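Local atomic coordinates of B-129 (Sulfolobus virus 1, PDB entry 2WBT), a protein that is essential for virus function and, as a double C2H2 zinc-finger protein, probably acts by binding DNA. Residues 88-91 / 92-96; 22-26 / 27-31. All coordinates share one frame; numbering follows the deposited sequence.

Interaction 1 (88-91 / 92-96); sequences VSLK and QHIRY. With ZN (zinc ion), chain C.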
loop_
_atom_site.group_PDB
_atom_site.type_symbol
_atom_site.label_atom_id
_atom_site.label_comp_id
_atom_site.label_asym_id
_atom_site.label_seq_id
_atom_site.Cartn_x
_atom_site.Cartn_y
_atom_site.Cartn_z
ATOM N N VAL A 88 -9.949 -18.326 15.452
ATOM C CA VAL A 88 -10.000 -18.693 16.871
ATOM C C VAL A 88 -8.623 -18.587 17.533
ATOM O O VAL A 88 -8.501 -18.065 18.642
ATOM C CB VAL A 88 -10.551 -20.125 17.064
ATOM C CG1 VAL A 88 -10.496 -20.534 18.531
ATOM C CG2 VAL A 88 -11.976 -20.224 16.536
ATOM N N SER A 89 -7.596 -19.086 16.847
ATOM C CA SER A 89 -6.220 -19.012 17.346
ATOM C C SER A 89 -5.649 -17.596 17.239
ATOM O O SER A 89 -4.786 -17.208 18.029
ATOM C CB SER A 89 -5.322 -19.998 16.593
ATOM O OG SER A 89 -5.277 -19.700 15.209
ATOM N N LEU A 90 -6.129 -16.835 16.255
ATOM C CA LEU A 90 -5.724 -15.439 16.077
ATOM C C LEU A 90 -6.177 -14.561 17.242
ATOM O O LEU A 90 -5.402 -13.743 17.738
ATOM C CB LEU A 90 -6.275 -14.877 14.761
ATOM C CG LEU A 90 -6.159 -13.361 14.550
ATOM C CD1 LEU A 90 -4.698 -12.948 14.431
ATOM C CD2 LEU A 90 -6.939 -12.939 13.313
ATOM N N LYS A 91 -7.430 -14.715 17.667
ATOM C CA LYS A 91 -7.955 -13.896 18.767
ATOM C C LYS A 91 -7.637 -14.466 20.150
ATOM O O LYS A 91 -7.817 -13.774 21.152
ATOM C CB LYS A 91 -9.452 -13.610 18.610
ATOM C CG LYS A 91 -10.384 -14.798 18.743
ATOM C CD LYS A 91 -11.808 -14.392 18.383
ATOM C CE LYS A 91 -11.994 -14.230 16.876
ATOM N NZ LYS A 91 -13.317 -13.635 16.541
ATOM N N GLN A 92 -7.176 -15.714 20.212
ATOM C CA GLN A 92 -6.545 -16.213 21.436
ATOM C C GLN A 92 -5.228 -15.468 21.642
ATOM O O GLN A 92 -4.867 -15.116 22.764
ATOM C CB GLN A 92 -6.283 -17.720 21.374
ATOM C CG GLN A 92 -5.460 -18.235 22.558
ATOM C CD GLN A 92 -5.360 -19.741 22.595
ATOM O OE1 GLN A 92 -4.281 -20.307 22.396
ATOM N NE2 GLN A 92 -6.486 -20.406 22.853
ATOM N N HIS A 93 -4.522 -15.236 20.539
ATOM C CA HIS A 93 -3.252 -14.502 20.561
ATOM C C HIS A 93 -3.463 -13.046 20.936
ATOM O O HIS A 93 -2.730 -12.502 21.761
ATOM C CB HIS A 93 -2.551 -14.579 19.200
ATOM C CG HIS A 93 -1.503 -13.521 18.983
ATOM N ND1 HIS A 93 -0.221 -13.624 19.480
ATOM C CD2 HIS A 93 -1.543 -12.355 18.292
ATOM C CE1 HIS A 93 0.479 -12.563 19.117
ATOM N NE2 HIS A 93 -0.299 -11.778 18.394
ATOM N N ILE A 94 -4.453 -12.416 20.312
ATOM C CA ILE A 94 -4.750 -11.009 20.573
ATOM C C ILE A 94 -5.232 -10.805 22.007
ATOM O O ILE A 94 -4.816 -9.857 22.675
ATOM C CB ILE A 94 -5.796 -10.456 19.581
ATOM C CG1 ILE A 94 -5.142 -10.187 18.225
ATOM C CG2 ILE A 94 -6.418 -9.167 20.105
ATOM C CD1 ILE A 94 -6.125 -9.821 17.135
ATOM N N ARG A 95 -6.097 -11.699 22.474
ATOM C CA ARG A 95 -6.645 -11.598 23.825
ATOM C C ARG A 95 -5.599 -11.844 24.915
ATOM O O ARG A 95 -5.557 -11.110 25.904
ATOM C CB ARG A 95 -7.819 -12.563 24.010
ATOM C CG ARG A 95 -8.404 -12.531 25.410
ATOM C CD ARG A 95 -9.786 -13.135 25.464
ATOM N NE ARG A 95 -10.316 -13.119 26.825
ATOM C CZ ARG A 95 -11.524 -13.559 27.173
ATOM N NH1 ARG A 95 -12.353 -14.060 26.262
ATOM N NH2 ARG A 95 -11.906 -13.498 28.444
ATOM N N TYR A 96 -4.761 -12.863 24.733
ATOM C CA TYR A 96 -3.848 -13.309 25.798
ATOM C C TYR A 96 -2.352 -13.068 25.552
ATOM O O TYR A 96 -1.588 -12.966 26.514
ATOM C CB TYR A 96 -4.073 -14.796 26.087
ATOM C CG TYR A 96 -5.456 -15.112 26.613
ATOM C CD1 TYR A 96 -5.767 -14.932 27.958
ATOM C CD2 TYR A 96 -6.452 -15.590 25.766
ATOM C CE1 TYR A 96 -7.037 -15.220 28.446
ATOM C CE2 TYR A 96 -7.723 -15.881 26.244
ATOM C CZ TYR A 96 -8.009 -15.693 27.584
ATOM O OH TYR A 96 -9.267 -15.980 28.063
HETATM ZN ZN ZN C . 0.283 -9.825 17.293
#
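His93 starts its path to the zinc ion beside the backbone of the preceding helical turn. His93 CB rests 3.3 Å from Leu90 O and also lies near Ser89 O, so the root of the side chain is packed against two carbonyl oxygens. Because CG is anti to the backbone N (chi1 161°), the imidazole leaves the helix surface toward the metal. Going outward, CG and CD2 still pass Leu90 O, which approaches the ring obliquely. His93 CD2 and His93 CE1 are then both 3.3 Å from the zinc, and His93 NE2 between them binds it at 2.3 Å. Histidine suits this place: it reaches far enough for a nitrogen on its outer edge to act as a ligand. Cys77, Cys80 and Glu98 complete the site, and Phe84 meets the imidazole with its ring plane turned about 35° from it.

The backbone beneath the ring is ordinary helix. His93 N donates to Ser89 O at 3.2 Å, and Ile94 N to Leu90 O at 3.0 Å, anchoring the residue that carries the ligand and the one after it. Apolar branches line the neighbouring face: Leu90 CD1 and Ile94 CD1 approach to 4.4 Å, and both side chains touch Cys77, so they bring aliphatic bulk to the metal site. Ser89, small and polar, instead turns its OG back to Ser86 O and Ser85 OG, just before the helix begins.

A helix presenting a histidine to a zinc ion also held by a CxxC pair is the hallmark of the C2H2-type finger, here a variant in which Glu98 takes the place of the second histidine.

Interaction 2 (22-26 / 27-31); sequences IHVTL and EELKR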
loop_
_atom_site.group_PDB
_atom_site.type_symbol
_atom_site.label_atom_id
_atom_site.label_comp_id
_atom_site.label_asym_id
_atom_site.label_seq_id
_atom_site.Cartn_x
_atom_site.Cartn_y
_atom_site.Cartn_z
ATOM N N ILE A 22 15.822 4.454 -12.909
ATOM C CA ILE A 22 16.168 3.491 -11.867
ATOM C C ILE A 22 17.149 2.471 -12.438
ATOM O O ILE A 22 16.785 1.671 -13.302
ATOM C CB ILE A 22 14.921 2.763 -11.332
ATOM C CG1 ILE A 22 14.026 3.747 -10.573
ATOM C CG2 ILE A 22 15.323 1.604 -10.427
ATOM C CD1 ILE A 22 12.844 3.099 -9.883
ATOM N N HIS A 23 18.391 2.508 -11.956
ATOM C CA HIS A 23 19.420 1.576 -12.412
ATOM C C HIS A 23 19.095 0.163 -11.942
ATOM O O HIS A 23 18.724 -0.047 -10.786
ATOM C CB HIS A 23 20.806 1.990 -11.916
ATOM C CG HIS A 23 21.865 0.958 -12.162
ATOM N ND1 HIS A 23 22.476 0.793 -13.386
ATOM C CD2 HIS A 23 22.412 0.032 -11.340
ATOM C CE1 HIS A 23 23.358 -0.188 -13.306
ATOM N NE2 HIS A 23 23.340 -0.666 -12.076
ATOM N N VAL A 24 19.250 -0.795 -12.849
ATOM C CA VAL A 24 18.823 -2.163 -12.605
ATOM C C VAL A 24 19.775 -3.168 -13.267
ATOM O O VAL A 24 20.500 -2.824 -14.202
ATOM C CB VAL A 24 17.378 -2.343 -13.117
ATOM C CG1 VAL A 24 17.364 -2.708 -14.603
ATOM C CG2 VAL A 24 16.664 -3.366 -12.304
ATOM N N THR A 25 19.770 -4.405 -12.771
ATOM C CA THR A 25 20.632 -5.469 -13.305
ATOM C C THR A 25 20.113 -5.960 -14.663
ATOM O O THR A 25 19.173 -5.385 -15.209
ATOM C CB THR A 25 20.736 -6.661 -12.318
ATOM O OG1 THR A 25 19.454 -7.282 -12.164
ATOM C CG2 THR A 25 21.239 -6.189 -10.961
ATOM N N LEU A 26 20.726 -7.013 -15.203
ATOM C CA LEU A 26 20.297 -7.581 -16.489
ATOM C C LEU A 26 19.076 -8.501 -16.375
ATOM O O LEU A 26 18.273 -8.576 -17.306
ATOM C CB LEU A 26 21.449 -8.340 -17.161
ATOM C CG LEU A 26 22.618 -7.498 -17.681
ATOM C CD1 LEU A 26 23.693 -8.398 -18.273
ATOM C CD2 LEU A 26 22.150 -6.477 -18.711
ATOM N N GLU A 27 18.940 -9.197 -15.248
ATOM C CA GLU A 27 17.841 -10.149 -15.055
ATOM C C GLU A 27 16.493 -9.443 -14.918
ATOM O O GLU A 27 15.508 -9.843 -15.539
ATOM C CB GLU A 27 18.085 -11.021 -13.820
ATOM C CG GLU A 27 17.206 -12.272 -13.767
ATOM C CD GLU A 27 17.082 -12.854 -12.370
ATOM O OE1 GLU A 27 16.636 -12.128 -11.456
ATOM O OE2 GLU A 27 17.417 -14.044 -12.188
ATOM N N GLU A 28 16.467 -8.395 -14.102
ATOM C CA GLU A 28 15.234 -7.659 -13.801
ATOM C C GLU A 28 14.909 -6.576 -14.845
ATOM O O GLU A 28 13.753 -6.171 -14.982
ATOM C CB GLU A 28 15.303 -7.067 -12.389
ATOM C CG GLU A 28 16.415 -6.061 -12.182
ATOM C CD GLU A 28 16.889 -5.963 -10.738
ATOM O OE1 GLU A 28 16.070 -6.164 -9.817
ATOM O OE2 GLU A 28 18.085 -5.670 -10.527
ATOM N N LEU A 29 15.931 -6.112 -15.567
ATOM C CA LEU A 29 15.749 -5.224 -16.729
ATOM C C LEU A 29 14.873 -5.887 -17.787
ATOM O O LEU A 29 13.897 -5.302 -18.260
ATOM C CB LEU A 29 17.110 -4.869 -17.345
ATOM C CG LEU A 29 17.161 -4.285 -18.762
ATOM C CD1 LEU A 29 16.261 -3.066 -18.888
ATOM C CD2 LEU A 29 18.594 -3.932 -19.133
ATOM N N LYS A 30 15.248 -7.108 -18.155
ATOM C CA LYS A 30 14.491 -7.906 -19.119
ATOM C C LYS A 30 13.140 -8.323 -18.541
ATOM O O LYS A 30 12.131 -8.331 -19.247
ATOM C CB LYS A 30 15.288 -9.149 -19.525
ATOM C CG LYS A 30 16.586 -8.836 -20.259
ATOM C CD LYS A 30 17.422 -10.086 -20.494
ATOM C CE LYS A 30 16.881 -10.925 -21.643
ATOM N NZ LYS A 30 17.640 -12.196 -21.809
ATOM N N ARG A 31 13.137 -8.663 -17.255
ATOM C CA ARG A 31 11.915 -9.036 -16.539
ATOM C C ARG A 31 10.943 -7.858 -16.392
ATOM O O ARG A 31 9.738 -8.066 -16.249
ATOM C CB ARG A 31 12.258 -9.612 -15.159
ATOM C CG ARG A 31 11.124 -10.381 -14.493
ATOM C CD ARG A 31 11.508 -10.902 -13.110
ATOM N NE ARG A 31 12.566 -11.914 -13.154
ATOM C CZ ARG A 31 12.837 -12.784 -12.179
ATOM N NH1 ARG A 31 12.124 -12.800 -11.055
ATOM N NH2 ARG A 31 13.828 -13.656 -12.333
#
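Thr25 and Glu28 are joined through a single carboxylate oxygen. Glu28 OE2 accepts the backbone N-H of Thr25 at 3.1 Å, in a nearly straight bond (162°) that arrives on the anti side and close to the carboxylate plane. The hydroxyl of the same threonine donates to it as well, Thr25 OG1 standing 2.7 Å from Glu28 OE2 and well above that plane. Glu28 CG lies between the backbone N and the carbonyl carbon (chi1 62°), which folds the chain back toward the residue three positions earlier. Threonine suits the spot because its hydroxyl adds a second donor to a backbone N-H that nearly any residue would offer.

Around this pair, Val24 CG1 sits 3.5 Å from Leu29 CB, the two side chains crossing at about a right angle, while Leu26 CD2 and Leu29 CD2 meet at 4.4 Å. The first helical bonds are weak: Leu29 N to Thr25 O at 3.3 Å, and Lys30 N to Leu26 O at 3.5 Å. Further out, His52 of the second subunit packs on Glu27, Glu28 and Arg31.

The bond from Thr25 N to Glu28 OE2 is one arm of a capping box; just this half is formed, the hydroxyl being spent on Glu28 OE2. A carboxylate held by two donors at a helix start is probably ionised, and its negative charge would complement the positive end of the helix dipole.

Interaction 2 comes first along the chain and interaction 1 much later; their centres are about 43 Å apart, on opposite sides of the chain's centre, and their nearest atoms are about 31 Å from each other. They share no helix or sheet. Residues 22-31 carry the chain from strand 20-23, which pairs antiparallel with a strand of the second subunit, into helix 26-32. Residues 88-96 belong to helix 87-96 of the first zinc finger and touch no other chain of the assembly. Helices 37-52 and 60-72 lie between them in sequence. The N-terminal part thus probably contributes to pairing of the subunits, while the zinc-binding part is built separately.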